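Local coordinates for protein peptide methionine sulfoxide reductase msrA/msrB (Neisseria gonorrhoeae, PDB 2H30) that probably carries electrons from DsbD through its N-terminal thioredoxin domain to the methionine sulfoxide reductase domains that repair oxidised methionine, at residues Asp38-Ile43 and Ser70-Ile75; Ile119-Ser124 and Ile137-Ile142. The protein carries 2 engineered substitutions. All coordinates share one frame; numbering follows the deposited sequence.

Overall arrangement
Both interactions belong to the same mixed sheet of a thioredoxin fold, and their centres lie about 17 Å apart. Interaction 1 pairs two central parallel strands where they begin. Its strand end is mostly buried and held by straight backbone bonds and aliphatic contacts, while its outer end is a partly exposed turn held by a lysine and a water. Interaction 2 sits on the other side of strand 41-45. There the cis-proline loop 119-124 meets the end of the edge strand 134-139. Its pairing is a single antiparallel bridge with a weak backbone bond. Pro123, Ser124 and Gly140 meet there, and Pro123 touches Cys53 and Glu56 of the CxxC helix.

Interaction 1 (Asp38-Ile43 and Ser70-Ile75); sequences DKPTLI and SSANLI
Leu42 and Leu74 pair in parallel at the start of two central strands, 41-45 and 73-78, of the thioredoxin fold. Helix 51-64 links these strands in a beta-alpha-beta unit. The strand end is tightly packed. Asn73 N bonds to Pro40 O at 2.8 Å. Leu42 N bonds to Asn73 O at 2.7 Å. Ile75 N bonds to Leu42 O at 3.0 Å. All three bonds are close to straight. On one face the two leucines run alongside each other in the same direction. Leu42 CD2 and Leu74 CD2 are 3.5 Å apart, close for two methyl carbons. Ala147 and Ile151 of helix 144-152 also pack on Leu42. On the other face Ile43 CG1 lies 3.8 Å from Ile75 CG1. Ile75 CG1 sits between the backbone N and the carbonyl carbon (chi1 66°), which turns it toward both Ile43 and the Thr41 methyl. Met20 touches both isoleucines from helix 16-20.

The opposite end of the contact is looser and partly open to solvent. Pro40 CD rests 3.3 Å from Ser71 O. A water donates a 2.7 Å bond to Ser71 O and only a weak one to Asp38 O. The Lys39 chain, extended beyond CG, passes Ser71 O and reaches over to segment 70-75. There Lys39 NZ meets Ser70 O head-on at 2.9 Å, with a C=O...N angle of 168°.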
ATOM      1  N   ASP A  38     -15.334  -0.151  -8.349  1.00 26.01           N
ATOM      2  CA  ASP A  38     -15.760   1.219  -8.609  1.00 28.71           C
ATOM      3  C   ASP A  38     -15.072   2.193  -7.705  1.00 26.46           C
ATOM      4  O   ASP A  38     -15.569   3.301  -7.468  1.00 28.48           O
ATOM      5  CB  ASP A  38     -17.274   1.360  -8.439  1.00 29.44           C
ATOM      6  CG  ASP A  38     -18.040   0.488  -9.405  1.00 36.13           C
ATOM      7  OD1 ASP A  38     -17.646   0.474 -10.604  1.00 39.29           O
ATOM      8  OD2 ASP A  38     -19.011  -0.178  -8.927  1.00 39.84           O
ATOM      9  N   LYS A  39     -13.925   1.764  -7.162  1.00 23.81           N
ATOM     10  CA  LYS A  39     -13.101   2.655  -6.352  1.00 21.44           C
ATOM     11  C   LYS A  39     -11.667   2.566  -6.872  1.00 19.77           C
ATOM     12  O   LYS A  39     -11.230   1.485  -7.209  1.00 21.41           O
ATOM     13  CB  LYS A  39     -13.093   2.213  -4.890  1.00 21.42           C
ATOM     14  CG  LYS A  39     -14.390   2.438  -4.140  1.00 24.16           C
ATOM     15  CD  LYS A  39     -14.188   2.104  -2.699  1.00 24.97           C
ATOM     16  CE  LYS A  39     -15.487   2.201  -1.968  1.00 27.92           C
ATOM     17  NZ  LYS A  39     -15.345   2.028  -0.501  1.00 30.10           N
ATOM     18  N   PRO A  40     -10.944   3.690  -6.849  1.00 18.50           N
ATOM     19  CA  PRO A  40      -9.471   3.562  -7.086  1.00 17.15           C
ATOM     20  C   PRO A  40      -8.834   2.914  -5.850  1.00 16.17           C
ATOM     21  O   PRO A  40      -9.451   2.875  -4.803  1.00 15.96           O
ATOM     22  CB  PRO A  40      -9.005   5.015  -7.200  1.00 18.36           C
ATOM     23  CG  PRO A  40     -10.026   5.819  -6.362  1.00 19.57           C
ATOM     24  CD  PRO A  40     -11.356   5.075  -6.537  1.00 19.31           C
ATOM     25  N   THR A  41      -7.588   2.475  -5.979  1.00 14.93           N
ATOM     26  CA  THR A  41      -6.877   1.861  -4.883  1.00 15.57           C
ATOM     27  C   THR A  41      -5.588   2.618  -4.674  1.00 14.33           C
ATOM     28  O   THR A  41      -4.796   2.848  -5.625  1.00 13.80           O
ATOM     29  CB  THR A  41      -6.582   0.383  -5.191  1.00 16.04           C
ATOM     30  OG1 THR A  41      -7.873  -0.286  -5.315  1.00 17.18           O
ATOM     31  CG2 THR A  41      -5.858  -0.296  -4.030  1.00 17.68           C
ATOM     32  N   LEU A  42      -5.365   3.001  -3.411  1.00 12.54           N
ATOM     33  CA  LEU A  42      -4.124   3.707  -3.039  1.00 13.93           C
ATOM     34  C   LEU A  42      -3.308   2.699  -2.269  1.00 12.48           C
ATOM     35  O   LEU A  42      -3.785   2.152  -1.256  1.00 13.43           O
ATOM     36  CB  LEU A  42      -4.481   4.921  -2.163  1.00 15.22           C
ATOM     37  CG  LEU A  42      -3.238   5.672  -1.722  1.00 16.13           C
ATOM     38  CD1 LEU A  42      -2.437   6.279  -2.901  1.00 17.10           C
ATOM     39  CD2 LEU A  42      -3.807   6.757  -0.731  1.00 18.21           C
ATOM     40  N   ILE A  43      -2.114   2.392  -2.781  1.00 11.93           N
ATOM     41  CA  ILE A  43      -1.297   1.304  -2.204  1.00 11.56           C
ATOM     42  C   ILE A  43      -0.026   1.861  -1.615  1.00 12.11           C
ATOM     43  O   ILE A  43       0.710   2.584  -2.313  1.00 13.02           O
ATOM     44  CB  ILE A  43      -0.873   0.294  -3.272  1.00 13.01           C
ATOM     45  CG1 ILE A  43      -2.119  -0.276  -3.974  1.00 13.38           C
ATOM     46  CG2 ILE A  43      -0.018  -0.820  -2.632  1.00 14.90           C
ATOM     47  CD1 ILE A  43      -1.719  -1.140  -5.173  1.00 16.38           C
ATOM     48  N   SER A  70     -13.082   7.223   2.185  1.00 18.30           N
ATOM     49  CA  SER A  70     -14.004   6.155   1.868  1.00 18.43           C
ATOM     50  C   SER A  70     -14.221   5.926   0.378  1.00 18.66           C
ATOM     51  O   SER A  70     -14.692   4.833   0.008  1.00 20.39           O
ATOM     52  CB  SER A  70     -15.329   6.335   2.596  1.00 19.80           C
ATOM     53  OG  SER A  70     -15.946   7.471   2.071  1.00 23.86           O
ATOM     54  N   SER A  71     -13.859   6.893  -0.458  1.00 18.02           N
ATOM     55  CA  SER A  71     -14.064   6.737  -1.909  1.00 18.72           C
ATOM     56  C   SER A  71     -12.990   5.844  -2.542  1.00 18.89           C
ATOM     57  O   SER A  71     -13.092   5.558  -3.735  1.00 19.14           O
ATOM     58  CB  SER A  71     -14.079   8.094  -2.639  1.00 20.06           C
ATOM     59  OG  SER A  71     -12.800   8.695  -2.559  1.00 23.13           O
ATOM     60  N   ALA A  72     -11.945   5.471  -1.755  1.00 16.88           N
ATOM     61  CA  ALA A  72     -10.843   4.675  -2.329  1.00 15.93           C
ATOM     62  C   ALA A  72     -10.637   3.456  -1.480  1.00 15.20           C
ATOM     63  O   ALA A  72     -10.990   3.453  -0.299  1.00 16.35           O
ATOM     64  CB  ALA A  72      -9.502   5.522  -2.312  1.00 16.85           C
ATOM     65  N   ASN A  73      -9.989   2.452  -2.062  1.00 13.90           N
ATOM     66  CA  ASN A  73      -9.475   1.330  -1.278  1.00 14.34           C
ATOM     67  C   ASN A  73      -8.069   1.711  -0.812  1.00 13.82           C
ATOM     68  O   ASN A  73      -7.250   2.063  -1.648  1.00 16.92           O
ATOM     69  CB  ASN A  73      -9.330   0.094  -2.147  1.00 13.99           C
ATOM     70  CG  ASN A  73     -10.656  -0.305  -2.869  1.00 14.86           C
ATOM     71  OD1 ASN A  73     -10.665  -0.539  -4.073  1.00 19.10           O
ATOM     72  ND2 ASN A  73     -11.727  -0.336  -2.125  1.00 14.49           N
ATOM     73  N   LEU A  74      -7.819   1.651   0.489  1.00 13.86           N
ATOM     74  CA  LEU A  74      -6.451   1.900   0.970  1.00 14.38           C
ATOM     75  C   LEU A  74      -5.879   0.584   1.463  1.00 14.93           C
ATOM     76  O   LEU A  74      -6.440  -0.103   2.346  1.00 15.86           O
ATOM     77  CB  LEU A  74      -6.506   2.885   2.127  1.00 15.11           C
ATOM     78  CG  LEU A  74      -6.005   4.232   1.771  1.00 22.18           C
ATOM     79  CD1 LEU A  74      -6.209   5.149   2.969  1.00 24.57           C
ATOM     80  CD2 LEU A  74      -4.531   4.198   1.485  1.00 30.71           C
ATOM     81  N   ILE A  75      -4.784   0.194   0.813  1.00 12.88           N
ATOM     82  CA  ILE A  75      -4.099  -1.025   1.232  1.00 13.83           C
ATOM     83  C   ILE A  75      -2.593  -0.826   1.310  1.00 13.84           C
ATOM     84  O   ILE A  75      -2.069   0.157   0.777  1.00 14.87           O
ATOM     85  CB  ILE A  75      -4.440  -2.202   0.314  1.00 16.61           C
ATOM     86  CG1 ILE A  75      -3.889  -1.926  -1.048  1.00 16.71           C
ATOM     87  CG2 ILE A  75      -5.985  -2.456   0.272  1.00 16.58           C
ATOM     88  CD1 ILE A  75      -3.881  -3.156  -1.921  1.00 24.04           C
TER
HETATM   89  O   HOH W   1     -14.954   6.058  -5.637  1.00 29.70           O

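Interaction 2 (Ile119-Ser124 and Ile137-Ile142); sequences ISVYPS and IVKGSI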
ATOM      1  N   ILE A 119       9.284  -0.342  -8.184  1.00 15.43           N
ATOM      2  CA  ILE A 119       9.393   0.286  -6.868  1.00 15.39           C
ATOM      3  C   ILE A 119      10.674  -0.262  -6.240  1.00 17.03           C
ATOM      4  O   ILE A 119      10.820  -1.471  -6.120  1.00 19.29           O
ATOM      5  CB  ILE A 119       8.130   0.111  -6.038  1.00 16.02           C
ATOM      6  CG1 ILE A 119       7.057   1.063  -6.688  1.00 17.53           C
ATOM      7  CG2 ILE A 119       8.444   0.443  -4.560  1.00 16.18           C
ATOM      8  CD1 ILE A 119       5.777   1.147  -5.991  1.00 26.01           C
ATOM      9  N   SER A 120      11.555   0.647  -5.828  1.00 19.08           N
ATOM     10  CA  SER A 120      12.847   0.243  -5.274  1.00 21.38           C
ATOM     11  C   SER A 120      13.159   0.915  -3.939  1.00 22.10           C
ATOM     12  O   SER A 120      14.180   0.570  -3.264  1.00 24.22           O
ATOM     13  CB  SER A 120      14.024   0.546  -6.270  1.00 22.29           C
ATOM     14  OG  SER A 120      13.935   1.912  -6.677  1.00 29.27           O
ATOM     15  N   VAL A 121      12.318   1.898  -3.586  1.00 19.42           N
ATOM     16  CA  VAL A 121      12.532   2.663  -2.369  1.00 18.92           C
ATOM     17  C   VAL A 121      11.257   2.687  -1.566  1.00 16.26           C
ATOM     18  O   VAL A 121      10.182   2.640  -2.115  1.00 16.60           O
ATOM     19  CB  VAL A 121      13.073   4.068  -2.599  1.00 21.41           C
ATOM     20  CG1 VAL A 121      14.385   4.051  -3.442  1.00 24.00           C
ATOM     21  CG2 VAL A 121      12.082   4.975  -3.155  1.00 24.96           C
ATOM     22  N   TYR A 122      11.431   2.700  -0.264  1.00 14.45           N
ATOM     23  CA  TYR A 122      10.271   2.705   0.645  1.00 14.45           C
ATOM     24  C   TYR A 122      10.325   3.892   1.567  1.00 14.34           C
ATOM     25  O   TYR A 122      11.452   4.372   1.957  1.00 16.92           O
ATOM     26  CB  TYR A 122      10.283   1.452   1.496  1.00 13.87           C
ATOM     27  CG  TYR A 122      10.143   0.139   0.740  1.00 13.85           C
ATOM     28  CD1 TYR A 122       9.162  -0.025  -0.255  1.00 15.39           C
ATOM     29  CD2 TYR A 122      10.936  -0.937   1.057  1.00 16.19           C
ATOM     30  CE1 TYR A 122       8.973  -1.279  -0.881  1.00 15.53           C
ATOM     31  CE2 TYR A 122      10.766  -2.173   0.397  1.00 15.53           C
ATOM     32  CZ  TYR A 122       9.775  -2.313  -0.539  1.00 15.21           C
ATOM     33  OH  TYR A 122       9.539  -3.499  -1.158  1.00 16.45           O
ATOM     34  N   PRO A 123       9.147   4.366   1.972  1.00 13.90           N
ATOM     35  CA  PRO A 123       7.847   3.964   1.403  1.00 12.17           C
ATOM     36  C   PRO A 123       7.723   4.505  -0.015  1.00 13.02           C
ATOM     37  O   PRO A 123       8.453   5.421  -0.411  1.00 13.34           O
ATOM     38  CB  PRO A 123       6.833   4.702   2.292  1.00 15.58           C
ATOM     39  CG  PRO A 123       7.626   5.782   2.978  1.00 16.00           C
ATOM     40  CD  PRO A 123       9.053   5.465   2.959  1.00 14.66           C
ATOM     41  N   SER A 124       6.834   3.889  -0.765  1.00 12.33           N
ATOM     42  CA  SER A 124       6.361   4.481  -2.018  1.00 10.34           C
ATOM     43  C   SER A 124       4.897   4.166  -2.129  1.00 11.72           C
ATOM     44  O   SER A 124       4.389   3.263  -1.422  1.00 12.48           O
ATOM     45  CB  SER A 124       7.052   3.849  -3.244  1.00 12.87           C
ATOM     46  OG  SER A 124       8.402   4.333  -3.341  1.00 15.17           O
ATOM     47  N   ILE A 137       2.678   6.718  -9.555  1.00 13.82           N
ATOM     48  CA  ILE A 137       3.611   6.139  -8.545  1.00 15.07           C
ATOM     49  C   ILE A 137       4.400   7.285  -7.934  1.00 13.42           C
ATOM     50  O   ILE A 137       4.917   8.187  -8.624  1.00 16.05           O
ATOM     51  CB  ILE A 137       4.623   5.153  -9.193  1.00 15.27           C
ATOM     52  CG1 ILE A 137       3.864   3.952  -9.779  1.00 17.32           C
ATOM     53  CG2 ILE A 137       5.603   4.660  -8.151  1.00 16.94           C
ATOM     54  CD1 ILE A 137       4.686   3.117 -10.773  1.00 19.00           C
ATOM     55  N   VAL A 138       4.425   7.301  -6.598  1.00 13.31           N
ATOM     56  CA  VAL A 138       5.121   8.328  -5.858  1.00 14.23           C
ATOM     57  C   VAL A 138       6.201   7.671  -5.031  1.00 13.88           C
ATOM     58  O   VAL A 138       5.926   6.805  -4.212  1.00 14.33           O
ATOM     59  CB  VAL A 138       4.127   9.093  -4.931  1.00 13.62           C
ATOM     60  CG1 VAL A 138       4.876  10.156  -4.110  1.00 17.44           C
ATOM     61  CG2 VAL A 138       3.006   9.742  -5.801  1.00 17.02           C
ATOM     62  N   LYS A 139       7.458   8.142  -5.212  1.00 13.94           N
ATOM     63  CA  LYS A 139       8.560   7.661  -4.363  1.00 15.24           C
ATOM     64  C   LYS A 139       8.552   8.464  -3.067  1.00 14.81           C
ATOM     65  O   LYS A 139       8.466   9.704  -3.102  1.00 16.79           O
ATOM     66  CB  LYS A 139       9.884   7.958  -5.076  1.00 18.11           C
ATOM     67  CG  LYS A 139      11.121   7.532  -4.390  1.00 26.00           C
ATOM     68  CD  LYS A 139      12.318   7.758  -5.375  1.00 32.92           C
ATOM     69  CE  LYS A 139      12.260   6.734  -6.533  1.00 33.80           C
ATOM     70  NZ  LYS A 139      13.279   6.899  -7.643  1.00 37.42           N
ATOM     71  N   GLY A 140       8.642   7.744  -1.957  1.00 15.46           N
ATOM     72  CA  GLY A 140       8.780   8.343  -0.613  1.00 13.58           C
ATOM     73  C   GLY A 140       7.448   8.583   0.033  1.00 13.86           C
ATOM     74  O   GLY A 140       6.424   8.119  -0.468  1.00 15.53           O
ATOM     75  N   SER A 141       7.530   9.243   1.182  1.00 14.27           N
ATOM     76  CA  SER A 141       6.357   9.488   2.009  1.00 14.57           C
ATOM     77  C   SER A 141       5.451  10.522   1.410  1.00 16.29           C
ATOM     78  O   SER A 141       5.909  11.443   0.702  1.00 16.65           O
ATOM     79  CB  SER A 141       6.766  10.013   3.375  1.00 17.56           C
ATOM     80  OG  SER A 141       7.587   9.109   4.012  1.00 22.27           O
ATOM     81  N   ILE A 142       4.163  10.410   1.755  1.00 14.30           N
ATOM     82  CA  ILE A 142       3.185  11.433   1.413  1.00 14.42           C
ATOM     83  C   ILE A 142       2.431  11.770   2.698  1.00 14.78           C
ATOM     84  O   ILE A 142       2.302  10.905   3.585  1.00 15.44           O
ATOM     85  CB  ILE A 142       2.212  11.088   0.287  1.00 14.88           C
ATOM     86  CG1 ILE A 142       1.325   9.887   0.645  1.00 12.64           C
ATOM     87  CG2 ILE A 142       2.980  10.851  -1.029  1.00 15.15           C
ATOM     88  CD1 ILE A 142       0.308   9.498  -0.429  1.00 15.78           C
TER
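Pro123 presents its carbonyl to the backbone of Gly140, with Gly140 N 2.8 Å from Pro123 O. The bond is weak, because the N-H is bent well off line (125°). The proline ring turns to Ser141, and Pro123 CG lies 3.5 Å from Ser141 OG. That hydroxyl is hydrogen-bonded to Glu56 OE2 of helix 51-64, so its contact with the ring is only packing. Gly140 has a positive phi, a backbone shape that glycine adopts readily, at this bend between Lys139 and Ser141.

The peptide bond before Pro123 is cis. This is the cis-proline loop of the thioredoxin fold. The ring touches Cys53, which belongs to a CxxC sequence of thioredoxin type at the start of helix 51-64, consistent with a place beside the redox site. Tyr122 also touches Cys53.

Ser124 makes the one bridge of the contact, a non-hydrogen-bonded antiparallel pair with Lys139. Its OG stands beside its own backbone N (chi1 -75°) and folds back along the loop. There Ser124 OG donates to Val121 O at 2.7 Å, approaching from above the carbonyl plane. Ser124 OG also rests 3.5 Å from Lys139 CA. On the same side chain, Ser124 CB lies 3.3 Å from Val138 O. The Lys139 chain also comes near Val121 CG2, but the model is too tight there and this pair is doubtful. At the far end Ile119 reaches across with its extended CG1 branch. Ile119 CG1 and Ile119 CD1 both lie 4.1 Å from Ile137 CG2.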